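Serine protease inhibitor (Schistosoma haematobium, PDB 3STO) probably inhibits serine-type endopeptidases by the suicide-substrate mechanism of inhibitory serpins. Local coordinates at residues T184-N190 with V337-T343; Y206-D211 with T221-T226; F241-S245 with V373-V377. All coordinates share one frame; numbering follows the deposited sequence.

Overall arrangement
All three contacts lie in the beta framework of a serpin, but at two ends of it. Contact 1 is a buried parallel strand pair in the large central sheet A; its centre is 38 Å from the centres of contacts 2 and 3, which lie on the other side of the chain's centre. Contact 2 is an antiparallel hairpin of sheet C, only partly buried and rich in charge. Contact 3, mostly buried, brings sheet B against sheet C through a phenylalanine, without a hydrogen bond between its segments. Strand 218-236 is common ground: it forms half of contact 2 and pairs with strand 241-247 of contact 3. Those two contacts touch where Met224 packs on Val377.

Contact 1 (T184-N190 with V337-T343); sequences TAMILVN and VNEFIQT
Sheet A of the serpin fold is closed here by direct parallel pairing of 186-190 with 339-343, the two strands between which a cleaved reactive loop inserts in inhibitory serpins; no inserted strand separates them at this end of the sheet. Five backbone bonds follow one another, from Asn338 N to Met186 O (2.8 Å) up to Thr343 N to Asn190 O (3.1 Å). At the start the Asn338 side chain extends the pairing: chi1 of -66° turns CG anti to its own carbonyl carbon, and OD1 takes two backbone donors, Met186 N at 3.0 Å in the carbonyl plane and Ala185 N at 2.7 Å from above it. On the face toward helix 43-55, Leu188 CD1 lies off-centre over the Phe340 ring, 3.8 Å from Phe340 CD2. The opposite face carries Ile187, Val189, Glu339 and Ile341, with Val189 against helix 153-167. Farther along, in what corresponds to the shutter region of serpins, Asn190 and Gln342 run side by side with amide planes 44° apart. Gln342 NE2 also binds Cys42 O, tying the pair to the chain before helix 43-55, and gives Asn190 OD1 a nearly straight bond of 3.1 Å.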
loop_
_atom_site.group_PDB
_atom_site.type_symbol
_atom_site.label_atom_id
_atom_site.label_comp_id
_atom_site.label_asym_id
_atom_site.label_seq_id
_atom_site.Cartn_x
_atom_site.Cartn_y
_atom_site.Cartn_z
ATOM N N THR A 184 4.466 26.634 1.320
ATOM C CA THR A 184 4.429 25.316 0.712
ATOM C C THR A 184 4.314 25.435 -0.807
ATOM O O THR A 184 3.395 26.068 -1.318
ATOM C CB THR A 184 3.283 24.433 1.311
ATOM O OG1 THR A 184 3.700 23.912 2.580
ATOM C CG2 THR A 184 2.944 23.259 0.378
ATOM N N ALA A 185 5.244 24.814 -1.523
ATOM C CA ALA A 185 5.222 24.799 -2.984
ATOM C C ALA A 185 4.382 23.655 -3.556
ATOM O O ALA A 185 3.551 23.857 -4.436
ATOM C CB ALA A 185 6.654 24.724 -3.533
HETATM N N MSE A 186 4.619 22.444 -3.061
HETATM C CA MSE A 186 4.026 21.266 -3.675
HETATM C C MSE A 186 3.855 20.112 -2.717
HETATM O O MSE A 186 4.752 19.800 -1.920
HETATM C CB MSE A 186 4.863 20.811 -4.870
HETATM C CG MSE A 186 4.335 19.533 -5.525
HETATM SE SE MSE A 186 5.241 19.110 -7.240
HETATM C CE MSE A 186 7.057 19.680 -6.778
ATOM N N ILE A 187 2.689 19.487 -2.801
ATOM C CA ILE A 187 2.387 18.309 -2.005
ATOM C C ILE A 187 1.871 17.166 -2.869
ATOM O O ILE A 187 0.987 17.346 -3.711
ATOM C CB ILE A 187 1.348 18.622 -0.956
ATOM C CG1 ILE A 187 1.955 19.528 0.134
ATOM C CG2 ILE A 187 0.784 17.306 -0.381
ATOM C CD1 ILE A 187 0.980 19.868 1.248
ATOM N N LEU A 188 2.465 15.999 -2.683
ATOM C CA LEU A 188 2.003 14.769 -3.333
ATOM C C LEU A 188 1.251 13.902 -2.323
ATOM O O LEU A 188 1.701 13.736 -1.172
ATOM C CB LEU A 188 3.179 13.972 -3.880
ATOM C CG LEU A 188 4.118 14.610 -4.898
ATOM C CD1 LEU A 188 5.269 13.653 -5.182
ATOM C CD2 LEU A 188 3.356 14.930 -6.147
ATOM N N VAL A 189 0.112 13.376 -2.767
ATOM C CA VAL A 189 -0.792 12.560 -1.960
ATOM C C VAL A 189 -1.136 11.263 -2.713
ATOM O O VAL A 189 -1.690 11.291 -3.807
ATOM C CB VAL A 189 -2.110 13.316 -1.596
ATOM C CG1 VAL A 189 -2.939 12.497 -0.624
ATOM C CG2 VAL A 189 -1.814 14.654 -0.952
ATOM N N ASN A 190 -0.772 10.124 -2.138
ATOM C CA ASN A 190 -1.166 8.832 -2.699
ATOM C C ASN A 190 -2.291 8.114 -1.905
ATOM O O ASN A 190 -2.279 8.039 -0.680
ATOM C CB ASN A 190 0.040 7.892 -2.919
ATOM C CG ASN A 190 -0.391 6.549 -3.541
ATOM O OD1 ASN A 190 -0.485 5.518 -2.862
ATOM N ND2 ASN A 190 -0.697 6.579 -4.829
ATOM N N VAL A 337 9.243 19.293 -3.783
ATOM C CA VAL A 337 8.168 18.630 -3.070
ATOM C C VAL A 337 8.314 18.855 -1.567
ATOM O O VAL A 337 9.339 18.503 -0.991
ATOM C CB VAL A 337 8.118 17.131 -3.419
ATOM C CG1 VAL A 337 7.165 16.383 -2.454
ATOM C CG2 VAL A 337 7.680 16.957 -4.866
ATOM N N ASN A 338 7.303 19.451 -0.933
ATOM C CA ASN A 338 7.355 19.664 0.514
ATOM C C ASN A 338 6.958 18.390 1.260
ATOM O O ASN A 338 7.640 17.974 2.198
ATOM C CB ASN A 338 6.416 20.792 0.936
ATOM C CG ASN A 338 6.840 22.129 0.414
ATOM O OD1 ASN A 338 6.491 22.514 -0.713
ATOM N ND2 ASN A 338 7.602 22.860 1.230
ATOM N N GLU A 339 5.846 17.780 0.848
ATOM C CA GLU A 339 5.328 16.583 1.523
ATOM C C GLU A 339 4.905 15.498 0.527
ATOM O O GLU A 339 4.396 15.780 -0.561
ATOM C CB GLU A 339 4.146 16.926 2.425
ATOM C CG GLU A 339 4.329 18.178 3.254
ATOM C CD GLU A 339 3.089 18.532 4.077
ATOM O OE1 GLU A 339 2.453 17.609 4.640
ATOM O OE2 GLU A 339 2.747 19.736 4.158
ATOM N N PHE A 340 5.133 14.257 0.914
ATOM C CA PHE A 340 4.820 13.126 0.091
ATOM C C PHE A 340 4.140 12.170 1.081
ATOM O O PHE A 340 4.762 11.583 1.964
ATOM C CB PHE A 340 6.107 12.576 -0.522
ATOM C CG PHE A 340 5.907 11.459 -1.521
ATOM C CD1 PHE A 340 4.868 10.576 -1.408
ATOM C CD2 PHE A 340 6.783 11.293 -2.575
ATOM C CE1 PHE A 340 4.705 9.536 -2.311
ATOM C CE2 PHE A 340 6.619 10.252 -3.485
ATOM C CZ PHE A 340 5.572 9.371 -3.340
ATOM N N ILE A 341 2.830 12.066 0.939
ATOM C CA ILE A 341 1.996 11.473 1.957
ATOM C C ILE A 341 1.175 10.363 1.352
ATOM O O ILE A 341 0.543 10.567 0.316
ATOM C CB ILE A 341 1.040 12.533 2.601
ATOM C CG1 ILE A 341 1.838 13.579 3.384
ATOM C CG2 ILE A 341 0.104 11.893 3.581
ATOM C CD1 ILE A 341 1.033 14.825 3.693
ATOM N N GLN A 342 1.200 9.194 2.004
ATOM C CA GLN A 342 0.277 8.101 1.685
ATOM C C GLN A 342 -0.786 7.925 2.793
ATOM O O GLN A 342 -0.478 7.851 3.977
ATOM C CB GLN A 342 1.013 6.780 1.391
ATOM C CG GLN A 342 0.063 5.642 1.048
ATOM C CD GLN A 342 0.799 4.347 0.724
ATOM O OE1 GLN A 342 1.269 3.642 1.620
ATOM N NE2 GLN A 342 0.904 4.027 -0.559
ATOM N N THR A 343 -2.043 7.902 2.398
ATOM C CA THR A 343 -3.100 7.722 3.345
ATOM C C THR A 343 -3.841 6.435 2.970
ATOM O O THR A 343 -4.265 6.270 1.812
ATOM C CB THR A 343 -4.017 8.948 3.408
ATOM O OG1 THR A 343 -5.115 8.678 4.300
ATOM C CG2 THR A 343 -4.558 9.286 2.053
#

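Contact 2 (Y206-D211 with T221-T226); sequences YTRKED and TVDMMT
The antiparallel hairpin at the edge of sheet C in the serpin fold joins 208-211 to 221-226, with Arg208 facing Met224 and Glu210 facing Val222 as hydrogen-bonded pairs. The strands are strongly twisted, 119° between their short axes, yet the backbone stays close: Met224 N reaches Arg208 O at 2.7 Å and Val222 N reaches Glu210 O at 3.0 Å. The tighter face bears Glu210 with the buried Val222 and Met224, and Arg208 lies at its exposed rim. Selenomethionine Met224 starts with CG anti to the backbone N (chi1 -170°), then bends at the next two torsions, and its CE comes to Glu210 CG at 3.7 Å; the side chain also touches Arg294 and Pro296 of strand 287-305. On the same face, Arg208 grips Glu210 side-on, NE and NH2 both aimed at OE1 with that oxygen in the guanidinium plane; Arg208 NE is 2.8 Å from Glu210 OE1. The other carboxylate oxygen of Glu210 goes to Arg294, and Thr226 CG2 covers one face of the guanidinium. The other face is looser, with Lys209, Asp211 and Thr221 exposed. There Lys209 and Asp223 run alongside each other, and Lys209 NZ meets the syn lone pair of Asp223 OD1 at 2.6 Å; Lys209 CD also rests on Thr221 CG2. At the end away from the turn, Thr226 OG1 donates to Tyr206 O at 2.8 Å from above the carbonyl plane. A water completes this end, donating to Thr207 OG1, which also pairs with Glu350, and accepting from Thr226 N at 2.9 Å.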
loop_
_atom_site.group_PDB
_atom_site.type_symbol
_atom_site.label_atom_id
_atom_site.label_comp_id
_atom_site.label_asym_id
_atom_site.label_seq_id
_atom_site.Cartn_x
_atom_site.Cartn_y
_atom_site.Cartn_z
ATOM N N TYR A 206 -22.124 -15.746 13.657
ATOM C CA TYR A 206 -21.029 -16.443 14.297
ATOM C C TYR A 206 -19.973 -15.493 14.802
ATOM O O TYR A 206 -18.946 -15.908 15.318
ATOM C CB TYR A 206 -20.444 -17.494 13.394
ATOM C CG TYR A 206 -21.494 -18.435 12.895
ATOM C CD1 TYR A 206 -22.445 -18.955 13.756
ATOM C CD2 TYR A 206 -21.552 -18.797 11.555
ATOM C CE1 TYR A 206 -23.428 -19.820 13.302
ATOM C CE2 TYR A 206 -22.527 -19.660 11.090
ATOM C CZ TYR A 206 -23.462 -20.170 11.970
ATOM O OH TYR A 206 -24.430 -21.031 11.514
ATOM N N THR A 207 -20.251 -14.210 14.689
ATOM C CA THR A 207 -19.317 -13.219 15.174
ATOM C C THR A 207 -19.644 -12.987 16.650
ATOM O O THR A 207 -20.808 -12.813 17.005
ATOM C CB THR A 207 -19.420 -11.893 14.355
ATOM O OG1 THR A 207 -19.145 -12.164 12.973
ATOM C CG2 THR A 207 -18.468 -10.807 14.904
ATOM N N ARG A 208 -18.617 -12.980 17.499
ATOM C CA ARG A 208 -18.834 -12.824 18.928
ATOM C C ARG A 208 -17.647 -12.119 19.633
ATOM O O ARG A 208 -16.537 -12.050 19.090
ATOM C CB ARG A 208 -19.183 -14.202 19.557
ATOM C CG ARG A 208 -17.977 -15.079 19.925
ATOM C CD ARG A 208 -17.053 -15.509 18.771
ATOM N NE ARG A 208 -16.013 -16.399 19.305
ATOM C CZ ARG A 208 -16.123 -17.726 19.400
ATOM N NH1 ARG A 208 -17.214 -18.321 18.926
ATOM N NH2 ARG A 208 -15.145 -18.459 19.957
ATOM N N LYS A 209 -17.896 -11.569 20.823
ATOM C CA LYS A 209 -16.859 -10.888 21.588
ATOM C C LYS A 209 -15.827 -11.881 22.102
ATOM O O LYS A 209 -16.163 -12.924 22.626
ATOM C CB LYS A 209 -17.459 -10.129 22.777
ATOM C CG LYS A 209 -18.630 -9.236 22.446
ATOM C CD LYS A 209 -18.205 -7.893 21.982
ATOM C CE LYS A 209 -19.423 -7.195 21.435
ATOM N NZ LYS A 209 -19.104 -6.059 20.508
ATOM N N GLU A 210 -14.555 -11.546 21.967
ATOM C CA GLU A 210 -13.518 -12.455 22.409
ATOM C C GLU A 210 -12.286 -11.646 22.822
ATOM O O GLU A 210 -12.075 -10.548 22.331
ATOM C CB GLU A 210 -13.213 -13.457 21.289
ATOM C CG GLU A 210 -12.102 -14.477 21.569
ATOM C CD GLU A 210 -12.244 -15.746 20.723
ATOM O OE1 GLU A 210 -13.395 -16.076 20.358
ATOM O OE2 GLU A 210 -11.218 -16.414 20.436
ATOM N N ASP A 211 -11.481 -12.180 23.729
ATOM C CA ASP A 211 -10.263 -11.501 24.142
ATOM C C ASP A 211 -9.173 -11.482 23.089
ATOM O O ASP A 211 -8.933 -12.481 22.418
ATOM C CB ASP A 211 -9.717 -12.102 25.443
ATOM C CG ASP A 211 -10.198 -11.346 26.662
ATOM O OD1 ASP A 211 -11.218 -10.606 26.546
ATOM O OD2 ASP A 211 -9.556 -11.488 27.725
ATOM N N THR A 221 -11.135 -6.560 24.084
ATOM C CA THR A 221 -12.244 -7.325 23.592
ATOM C C THR A 221 -12.459 -6.867 22.159
ATOM O O THR A 221 -12.493 -5.677 21.879
ATOM C CB THR A 221 -13.481 -7.076 24.474
ATOM O OG1 THR A 221 -13.385 -7.891 25.655
ATOM C CG2 THR A 221 -14.765 -7.393 23.728
ATOM N N VAL A 222 -12.553 -7.827 21.254
ATOM C CA VAL A 222 -12.738 -7.559 19.846
ATOM C C VAL A 222 -13.992 -8.267 19.362
ATOM O O VAL A 222 -14.481 -9.199 20.012
ATOM C CB VAL A 222 -11.515 -8.026 18.994
ATOM C CG1 VAL A 222 -10.283 -7.224 19.331
ATOM C CG2 VAL A 222 -11.254 -9.525 19.176
ATOM N N ASP A 223 -14.524 -7.828 18.228
ATOM C CA ASP A 223 -15.546 -8.608 17.562
ATOM C C ASP A 223 -14.856 -9.676 16.726
ATOM O O ASP A 223 -14.179 -9.358 15.761
ATOM C CB ASP A 223 -16.440 -7.726 16.728
ATOM C CG ASP A 223 -17.275 -6.772 17.577
ATOM O OD1 ASP A 223 -17.980 -7.232 18.509
ATOM O OD2 ASP A 223 -17.236 -5.557 17.295
HETATM N N MSE A 224 -14.991 -10.936 17.146
HETATM C CA MSE A 224 -14.251 -12.047 16.552
HETATM C C MSE A 224 -15.118 -12.807 15.523
HETATM O O MSE A 224 -16.153 -13.375 15.856
HETATM C CB MSE A 224 -13.729 -12.976 17.658
HETATM C CG MSE A 224 -12.738 -14.066 17.220
HETATM SE SE MSE A 224 -10.906 -13.342 16.767
HETATM C CE MSE A 224 -10.161 -13.276 18.618
HETATM N N MSE A 225 -14.693 -12.797 14.270
HETATM C CA MSE A 225 -15.366 -13.544 13.217
HETATM C C MSE A 225 -14.820 -14.941 13.233
HETATM O O MSE A 225 -13.657 -15.175 13.601
HETATM C CB MSE A 225 -15.148 -12.902 11.849
HETATM C CG MSE A 225 -15.351 -11.392 11.872
HETATM SE SE MSE A 225 -15.195 -10.574 10.092
HETATM C CE MSE A 225 -13.328 -11.035 9.618
ATOM N N THR A 226 -15.678 -15.880 12.873
ATOM C CA THR A 226 -15.317 -17.284 12.993
ATOM C C THR A 226 -15.855 -18.013 11.778
ATOM O O THR A 226 -16.906 -17.671 11.262
ATOM C CB THR A 226 -15.887 -17.937 14.310
ATOM O OG1 THR A 226 -17.290 -17.849 14.278
ATOM C CG2 THR A 226 -15.450 -17.187 15.574
HETATM O O HOH W 1 -18.200 -14.737 11.889
#

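Contact 3 (F241-S245 with V373-V377)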
loop_
_atom_site.group_PDB
_atom_site.type_symbol
_atom_site.label_atom_id
_atom_site.label_comp_id
_atom_site.label_asym_id
_atom_site.label_seq_id
_atom_site.Cartn_x
_atom_site.Cartn_y
_atom_site.Cartn_z
ATOM N N PHE A 241 6.173 -19.181 12.699
ATOM C CA PHE A 241 4.797 -18.760 12.351
ATOM C C PHE A 241 3.995 -19.757 11.485
ATOM O O PHE A 241 4.509 -20.767 11.005
ATOM C CB PHE A 241 4.832 -17.369 11.706
ATOM C CG PHE A 241 5.700 -17.292 10.462
ATOM C CD1 PHE A 241 5.315 -17.927 9.270
ATOM C CD2 PHE A 241 6.870 -16.573 10.465
ATOM C CE1 PHE A 241 6.091 -17.852 8.121
ATOM C CE2 PHE A 241 7.660 -16.493 9.322
ATOM C CZ PHE A 241 7.278 -17.148 8.147
ATOM N N GLU A 242 2.725 -19.460 11.298
ATOM C CA GLU A 242 1.877 -20.242 10.416
ATOM C C GLU A 242 1.093 -19.256 9.576
ATOM O O GLU A 242 0.915 -18.115 9.981
ATOM C CB GLU A 242 0.942 -21.216 11.199
ATOM C CG GLU A 242 0.077 -20.580 12.320
ATOM C CD GLU A 242 -0.672 -21.620 13.237
ATOM O OE1 GLU A 242 -0.724 -22.836 12.916
ATOM O OE2 GLU A 242 -1.233 -21.221 14.290
ATOM N N ILE A 243 0.603 -19.706 8.422
ATOM C CA ILE A 243 -0.014 -18.817 7.469
ATOM C C ILE A 243 -1.270 -19.433 6.871
ATOM O O ILE A 243 -1.284 -20.625 6.585
ATOM C CB ILE A 243 1.017 -18.505 6.314
ATOM C CG1 ILE A 243 2.251 -17.791 6.865
ATOM C CG2 ILE A 243 0.379 -17.701 5.163
ATOM C CD1 ILE A 243 3.265 -17.424 5.813
ATOM N N VAL A 244 -2.310 -18.619 6.679
ATOM C CA VAL A 244 -3.453 -18.991 5.873
ATOM C C VAL A 244 -3.614 -17.972 4.791
ATOM O O VAL A 244 -3.212 -16.826 4.950
ATOM C CB VAL A 244 -4.849 -19.094 6.641
ATOM C CG1 VAL A 244 -4.883 -20.307 7.541
ATOM C CG2 VAL A 244 -5.179 -17.810 7.399
ATOM N N SER A 245 -4.217 -18.403 3.687
ATOM C CA SER A 245 -4.546 -17.523 2.570
ATOM C C SER A 245 -6.039 -17.605 2.343
ATOM O O SER A 245 -6.572 -18.680 2.117
ATOM C CB SER A 245 -3.814 -17.973 1.333
ATOM O OG SER A 245 -3.795 -16.923 0.417
ATOM N N VAL A 373 -6.974 -28.006 11.572
ATOM C CA VAL A 373 -6.105 -26.946 12.090
ATOM C C VAL A 373 -6.882 -25.811 12.759
ATOM O O VAL A 373 -7.923 -25.372 12.249
ATOM C CB VAL A 373 -5.243 -26.379 10.925
ATOM C CG1 VAL A 373 -5.294 -24.903 10.865
ATOM C CG2 VAL A 373 -3.828 -26.904 11.005
ATOM N N ASP A 374 -6.404 -25.335 13.907
ATOM C CA ASP A 374 -6.977 -24.102 14.459
ATOM C C ASP A 374 -6.144 -22.932 14.001
ATOM O O ASP A 374 -4.922 -23.003 14.000
ATOM C CB ASP A 374 -7.015 -24.112 15.974
ATOM C CG ASP A 374 -8.101 -24.992 16.502
ATOM O OD1 ASP A 374 -8.949 -25.407 15.686
ATOM O OD2 ASP A 374 -8.112 -25.274 17.721
ATOM N N PHE A 375 -6.794 -21.864 13.574
ATOM C CA PHE A 375 -6.055 -20.651 13.230
ATOM C C PHE A 375 -6.805 -19.522 13.887
ATOM O O PHE A 375 -7.717 -18.937 13.287
ATOM C CB PHE A 375 -5.991 -20.451 11.708
ATOM C CG PHE A 375 -4.909 -19.518 11.258
ATOM C CD1 PHE A 375 -3.643 -19.987 11.032
ATOM C CD2 PHE A 375 -5.174 -18.162 11.040
ATOM C CE1 PHE A 375 -2.646 -19.124 10.603
ATOM C CE2 PHE A 375 -4.189 -17.298 10.622
ATOM C CZ PHE A 375 -2.920 -17.768 10.411
ATOM N N HIS A 376 -6.438 -19.234 15.131
ATOM C CA HIS A 376 -7.202 -18.296 15.945
ATOM C C HIS A 376 -6.409 -17.021 16.176
ATOM O O HIS A 376 -5.397 -17.030 16.851
ATOM C CB HIS A 376 -7.606 -18.958 17.265
ATOM C CG HIS A 376 -8.519 -20.121 17.084
ATOM N ND1 HIS A 376 -8.862 -20.965 18.117
ATOM C CD2 HIS A 376 -9.170 -20.578 15.988
ATOM C CE1 HIS A 376 -9.673 -21.900 17.663
ATOM N NE2 HIS A 376 -9.879 -21.685 16.372
ATOM N N VAL A 377 -6.863 -15.931 15.568
ATOM C CA VAL A 377 -6.054 -14.718 15.488
ATOM C C VAL A 377 -6.338 -13.920 16.767
ATOM O O VAL A 377 -7.184 -13.041 16.780
ATOM C CB VAL A 377 -6.324 -13.918 14.147
ATOM C CG1 VAL A 377 -5.498 -12.661 14.060
ATOM C CG2 VAL A 377 -6.055 -14.782 12.926
#
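Val244 and Phe375 approach from opposite directions, a valine methyl over the ring face, where sheet B of the serpin fold packs against strand 373-376 of sheet C. The two short strands run at 90° to each other, with axes 9.1 Å apart, so side chains span the distance between the strands and the segments share no hydrogen bond. Phe375 gives the largest share. Its CB points toward strand 241-245, and chi1 of -161° swings CG away from the backbone N, sending the ring toward that strand. CG is the first atom to touch, resting 3.8 Å from Val244 CG1. On one side of the ring CD1 keeps to that same methyl, while on the other CD2 meets Val244 CG2. Farther out the two sides part company. Phe375 CE2 presses on Val244 CG2 at 3.4 Å, whereas Phe375 CE1 reaches Glu242 CG at 3.5 Å and lies 4.0 Å from the backbone N of Ile243. At the tip, Phe375 CZ is 3.8 Å from Val244 CG2. The backbone carbonyl of Glu242 is also near, 3.9 Å from Phe375 CZ to Glu242 O. Val244 CG2 thus sits over one face of the ring, a CH-pi contact somewhat toward the rim. Glu242 instead slides past the ring in the opposite direction, presenting its aliphatic CG, and its carboxylate plane is turned 49° from the ring; OE1 is held by the hydroxyl of Tyr233. Around this pair the strands close in: Tyr233 of strand 218-236, Leu259 of strand 253-260 and Val291 of strand 287-305 all touch Phe375, so its ring, from sheet C, is buried against sheet B, while strand 241-247 runs between strands 218-236 and 253-260, bonded to both.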